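PDB 4QNI: DUF4973 domain-containing protein from Bacteroides thetaiotaomicron, which is of unknown function but probably binds nutrients as an auxiliary, lipid-anchored protein of the cell envelope. Local coordinates for residues L91-S105 and K124-L138. Residues are numbered along the deposited sequence; the frame is centred on the assembly and turned at random.
Sequences LYYEDMGAEGLAYAS and KFDFRNIDMSEKWVL
The ring of Tyr-103 turns its edge to one face of Trp-136 in a T-shaped stack, the planes 61° apart, while Ile-130 lays CG1 over a Tyr-103 face, 3.9 Å from the ring centroid. Glu-94 CB lies over the opposite indole face in a CH-pi contact, beside Glu-134 CB, and Leu-101 CD1 meets Trp-136 CZ3 at 3.7 Å. Met-96, modelled as selenomethionine, has CG anti to the backbone N (chi1 -151°), and its unbranched, extended chain is long and slender enough to bring CE against Ile-130 CD1 at 3.6 Å and the edge of Phe-127.

Among polar contacts, Tyr-103 OH bonds two waters, one held by Asp-131 N, the other weakly by Asn-129 O. Cut back to an alanine, Tyr-103 would probably leave a face of Trp-136 and Ile-130 CG1 without their aromatic partner, and both waters without the hydroxyl's hold. Lys-135 NZ donates to Leu-91 O at 2.8 Å, in the carbonyl plane, and lies over the Tyr-93 face as a cation-pi partner; Tyr-85 also binds this ammonium.

Backbone bonds join Glu-94 and Met-96 to the parallel strand 135-138, with Val-137 N reaching Glu-94 O at 2.9 Å. Ser-105 and Lys-124 instead form an antiparallel hydrogen-bonded pair. The contact thus spans two sheets of the DUF4973 region: helix 74-85 packs on Tyr-93, strand 160-168 on Val-137, and strand 47-56 on Phe-125.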
# COMPACT_ATOMS: atom_id res chain seq x y z
N LEU A 91 0.39 22.94 -19.40
CA LEU A 91 -0.37 22.01 -18.58
C LEU A 91 -0.44 22.42 -17.12
O LEU A 91 -1.09 21.73 -16.34
CB LEU A 91 0.27 20.60 -18.67
CG LEU A 91 0.35 19.97 -20.06
CD1 LEU A 91 0.92 18.58 -19.97
CD2 LEU A 91 -1.00 19.93 -20.73
N TYR A 92 0.27 23.50 -16.73
CA TYR A 92 0.32 23.94 -15.32
C TYR A 92 -1.04 24.29 -14.77
O TYR A 92 -1.90 24.73 -15.53
CB TYR A 92 1.20 25.18 -15.18
CG TYR A 92 2.70 24.97 -15.14
CD1 TYR A 92 3.26 23.74 -15.45
CD2 TYR A 92 3.55 26.01 -14.79
CE1 TYR A 92 4.63 23.54 -15.41
CE2 TYR A 92 4.93 25.82 -14.73
CZ TYR A 92 5.47 24.58 -15.03
OH TYR A 92 6.83 24.42 -14.99
N TYR A 93 -1.24 24.11 -13.46
CA TYR A 93 -2.44 24.61 -12.78
C TYR A 93 -2.26 26.10 -12.67
O TYR A 93 -1.15 26.55 -12.33
CB TYR A 93 -2.62 23.96 -11.40
CG TYR A 93 -2.86 22.47 -11.45
CD1 TYR A 93 -4.10 21.96 -11.83
CD2 TYR A 93 -1.86 21.57 -11.09
CE1 TYR A 93 -4.33 20.59 -11.87
CE2 TYR A 93 -2.08 20.19 -11.13
CZ TYR A 93 -3.33 19.71 -11.51
OH TYR A 93 -3.57 18.35 -11.59
N GLU A 94 -3.26 26.88 -13.07
CA GLU A 94 -3.13 28.33 -13.04
C GLU A 94 -3.59 28.87 -11.71
O GLU A 94 -4.53 28.38 -11.12
CB GLU A 94 -3.87 29.01 -14.20
CG GLU A 94 -3.23 28.78 -15.56
CD GLU A 94 -1.84 29.36 -15.79
OE1 GLU A 94 -1.56 30.50 -15.35
OE2 GLU A 94 -1.02 28.66 -16.44
N ASP A 95 -2.87 29.85 -11.24
CA ASP A 95 -3.08 30.49 -9.95
C ASP A 95 -4.26 31.48 -9.96
O ASP A 95 -4.12 32.63 -10.34
CB ASP A 95 -1.78 31.21 -9.57
CG ASP A 95 -1.70 31.64 -8.13
OD1 ASP A 95 -2.74 31.59 -7.44
OD2 ASP A 95 -0.59 32.02 -7.68
N MSE A 96 -5.38 31.02 -9.46
CA MSE A 96 -6.63 31.77 -9.33
C MSE A 96 -6.54 32.91 -8.34
O MSE A 96 -7.31 33.87 -8.46
CB MSE A 96 -7.71 30.82 -8.86
CG MSE A 96 -9.07 31.20 -9.30
SE MSE A 96 -10.23 29.86 -8.60
CE MSE A 96 -11.71 30.24 -9.71
N GLY A 97 -5.66 32.79 -7.34
CA GLY A 97 -5.46 33.80 -6.31
C GLY A 97 -4.39 34.84 -6.62
O GLY A 97 -4.08 35.67 -5.76
N ALA A 98 -3.84 34.83 -7.85
CA ALA A 98 -2.80 35.78 -8.25
C ALA A 98 -3.30 37.23 -8.21
O ALA A 98 -4.51 37.48 -8.32
CB ALA A 98 -2.27 35.43 -9.64
N GLU A 99 -2.35 38.17 -8.02
CA GLU A 99 -2.55 39.61 -7.95
C GLU A 99 -3.35 40.13 -9.13
O GLU A 99 -2.96 39.90 -10.27
CB GLU A 99 -1.17 40.32 -7.92
CG GLU A 99 -1.19 41.82 -7.67
CD GLU A 99 -1.82 42.27 -6.37
OE1 GLU A 99 -1.59 41.61 -5.32
OE2 GLU A 99 -2.60 43.25 -6.41
N GLY A 100 -4.47 40.79 -8.83
CA GLY A 100 -5.34 41.40 -9.83
C GLY A 100 -6.52 40.58 -10.31
O GLY A 100 -7.41 41.13 -10.95
N LEU A 101 -6.50 39.24 -10.06
CA LEU A 101 -7.61 38.37 -10.51
C LEU A 101 -8.81 38.64 -9.63
O LEU A 101 -8.69 39.01 -8.46
CB LEU A 101 -7.25 36.87 -10.51
CG LEU A 101 -6.11 36.45 -11.46
CD1 LEU A 101 -5.90 34.98 -11.44
CD2 LEU A 101 -6.42 36.81 -12.88
N ALA A 102 -9.97 38.53 -10.21
CA ALA A 102 -11.18 38.83 -9.47
C ALA A 102 -12.12 37.61 -9.45
O ALA A 102 -13.33 37.76 -9.38
CB ALA A 102 -11.86 40.05 -10.08
N TYR A 103 -11.52 36.40 -9.47
CA TYR A 103 -12.27 35.16 -9.45
C TYR A 103 -12.62 34.77 -8.05
O TYR A 103 -13.72 34.30 -7.82
CB TYR A 103 -11.48 34.04 -10.13
CG TYR A 103 -11.37 34.19 -11.63
CD1 TYR A 103 -12.49 34.47 -12.41
CD2 TYR A 103 -10.15 34.01 -12.29
CE1 TYR A 103 -12.40 34.60 -13.79
CE2 TYR A 103 -10.06 34.10 -13.68
CZ TYR A 103 -11.19 34.38 -14.42
OH TYR A 103 -11.10 34.51 -15.79
N ALA A 104 -11.70 34.99 -7.11
CA ALA A 104 -11.86 34.55 -5.74
C ALA A 104 -11.41 35.57 -4.72
O ALA A 104 -10.41 36.25 -4.91
CB ALA A 104 -11.05 33.28 -5.55
N SER A 105 -12.11 35.61 -3.60
CA SER A 105 -11.74 36.38 -2.43
C SER A 105 -12.02 35.52 -1.19
O SER A 105 -12.84 34.59 -1.24
CB SER A 105 -12.50 37.70 -2.39
OG SER A 105 -13.88 37.46 -2.18
N LYS A 124 -15.40 33.52 -1.56
CA LYS A 124 -16.38 34.14 -2.46
C LYS A 124 -15.86 34.03 -3.86
O LYS A 124 -14.65 34.13 -4.07
CB LYS A 124 -16.71 35.58 -2.08
CG LYS A 124 -17.18 35.78 -0.63
CD LYS A 124 -18.56 35.17 -0.32
CE LYS A 124 -19.24 35.96 0.77
NZ LYS A 124 -20.42 35.25 1.32
N PHE A 125 -16.75 33.75 -4.81
CA PHE A 125 -16.34 33.53 -6.19
C PHE A 125 -17.17 34.32 -7.17
O PHE A 125 -18.37 34.51 -7.00
CB PHE A 125 -16.44 32.04 -6.57
CG PHE A 125 -15.50 31.13 -5.83
CD1 PHE A 125 -14.17 30.99 -6.23
CD2 PHE A 125 -15.95 30.37 -4.75
CE1 PHE A 125 -13.31 30.13 -5.57
CE2 PHE A 125 -15.08 29.50 -4.09
CZ PHE A 125 -13.76 29.41 -4.47
N ASP A 126 -16.49 34.74 -8.25
CA ASP A 126 -17.05 35.42 -9.39
C ASP A 126 -16.52 34.67 -10.59
O ASP A 126 -15.36 34.85 -10.98
CB ASP A 126 -16.71 36.92 -9.41
CG ASP A 126 -17.49 37.69 -10.46
OD1 ASP A 126 -18.17 37.04 -11.29
OD2 ASP A 126 -17.42 38.93 -10.45
N PHE A 127 -17.34 33.72 -11.09
CA PHE A 127 -16.96 32.83 -12.17
C PHE A 127 -17.34 33.38 -13.54
O PHE A 127 -17.07 32.74 -14.55
CB PHE A 127 -17.59 31.46 -11.95
CG PHE A 127 -17.21 30.68 -10.70
CD1 PHE A 127 -15.87 30.40 -10.41
CD2 PHE A 127 -18.19 30.11 -9.89
CE1 PHE A 127 -15.53 29.62 -9.29
CE2 PHE A 127 -17.85 29.33 -8.78
CZ PHE A 127 -16.52 29.07 -8.50
N ARG A 128 -17.95 34.56 -13.59
CA ARG A 128 -18.33 35.17 -14.86
C ARG A 128 -17.14 35.26 -15.83
O ARG A 128 -16.09 35.80 -15.49
CB ARG A 128 -18.93 36.55 -14.62
CG ARG A 128 -20.34 36.44 -14.06
CD ARG A 128 -20.93 37.78 -13.77
NE ARG A 128 -20.12 38.56 -12.84
CZ ARG A 128 -20.27 39.86 -12.61
NH1 ARG A 128 -21.19 40.55 -13.27
NH2 ARG A 128 -19.50 40.48 -11.73
N ASN A 129 -17.33 34.66 -17.00
CA ASN A 129 -16.41 34.59 -18.13
C ASN A 129 -15.15 33.80 -17.85
O ASN A 129 -14.18 33.94 -18.60
CB ASN A 129 -16.05 35.97 -18.69
CG ASN A 129 -17.24 36.63 -19.29
OD1 ASN A 129 -17.95 36.07 -20.11
ND2 ASN A 129 -17.52 37.81 -18.81
N ILE A 130 -15.15 32.94 -16.80
CA ILE A 130 -13.97 32.13 -16.52
C ILE A 130 -13.73 31.18 -17.72
O ILE A 130 -14.68 30.70 -18.36
CB ILE A 130 -14.09 31.38 -15.16
CG1 ILE A 130 -12.68 30.99 -14.63
CG2 ILE A 130 -15.08 30.16 -15.20
CD1 ILE A 130 -12.65 30.46 -13.20
N ASP A 131 -12.46 31.03 -18.10
CA ASP A 131 -12.04 30.10 -19.14
C ASP A 131 -11.51 28.89 -18.40
O ASP A 131 -10.42 28.95 -17.81
CB ASP A 131 -10.99 30.74 -20.07
CG ASP A 131 -10.67 29.88 -21.30
OD1 ASP A 131 -10.92 28.65 -21.26
OD2 ASP A 131 -10.22 30.45 -22.31
N MSE A 132 -12.29 27.82 -18.36
CA MSE A 132 -11.94 26.61 -17.63
C MSE A 132 -10.82 25.79 -18.31
O MSE A 132 -10.35 24.80 -17.74
CB MSE A 132 -13.19 25.76 -17.35
CG MSE A 132 -14.12 26.40 -16.30
SE MSE A 132 -13.26 26.49 -14.52
CE MSE A 132 -13.24 24.62 -14.10
N SER A 133 -10.33 26.28 -19.48
CA SER A 133 -9.18 25.74 -20.23
C SER A 133 -7.93 25.86 -19.39
O SER A 133 -7.02 25.05 -19.50
CB SER A 133 -8.98 26.52 -21.53
OG SER A 133 -9.54 25.74 -22.56
N GLU A 134 -7.89 26.91 -18.57
CA GLU A 134 -6.87 27.14 -17.57
C GLU A 134 -7.26 26.25 -16.44
O GLU A 134 -8.44 26.20 -16.07
CB GLU A 134 -6.86 28.63 -17.12
CG GLU A 134 -6.87 29.66 -18.24
CD GLU A 134 -5.68 29.65 -19.18
OE1 GLU A 134 -4.55 29.36 -18.73
OE2 GLU A 134 -5.89 29.90 -20.39
N LYS A 135 -6.34 25.47 -15.92
CA LYS A 135 -6.70 24.53 -14.85
C LYS A 135 -6.63 25.33 -13.54
O LYS A 135 -5.66 25.23 -12.79
CB LYS A 135 -5.75 23.31 -14.91
CG LYS A 135 -5.85 22.51 -16.23
CD LYS A 135 -4.59 21.69 -16.58
CE LYS A 135 -4.17 20.69 -15.52
NZ LYS A 135 -3.12 19.77 -16.05
N TRP A 136 -7.63 26.23 -13.34
CA TRP A 136 -7.69 27.18 -12.23
C TRP A 136 -7.65 26.48 -10.89
O TRP A 136 -8.46 25.60 -10.62
CB TRP A 136 -8.91 28.10 -12.32
CG TRP A 136 -8.85 29.08 -13.47
CD1 TRP A 136 -9.65 29.09 -14.57
CD2 TRP A 136 -7.93 30.17 -13.63
NE1 TRP A 136 -9.32 30.15 -15.39
CE2 TRP A 136 -8.27 30.83 -14.83
CE3 TRP A 136 -6.88 30.70 -12.85
CZ2 TRP A 136 -7.58 31.97 -15.29
CZ3 TRP A 136 -6.20 31.82 -13.30
CH2 TRP A 136 -6.55 32.44 -14.51
N VAL A 137 -6.73 26.91 -10.04
CA VAL A 137 -6.51 26.39 -8.71
C VAL A 137 -6.39 27.57 -7.73
O VAL A 137 -5.75 28.58 -8.06
CB VAL A 137 -5.21 25.51 -8.74
CG1 VAL A 137 -4.44 25.53 -7.43
CG2 VAL A 137 -5.52 24.08 -9.14
N LEU A 138 -6.93 27.41 -6.51
CA LEU A 138 -6.76 28.43 -5.49
C LEU A 138 -5.81 27.87 -4.44
O LEU A 138 -6.22 26.98 -3.68
CB LEU A 138 -8.12 28.86 -4.88
CG LEU A 138 -8.06 29.94 -3.79
CD1 LEU A 138 -7.48 31.24 -4.33
CD2 LEU A 138 -9.46 30.15 -3.15
O HOH W 1 -3.52 25.62 -17.28
O HOH W 2 -10.17 32.61 -17.24
O HOH W 3 -12.77 36.10 -16.77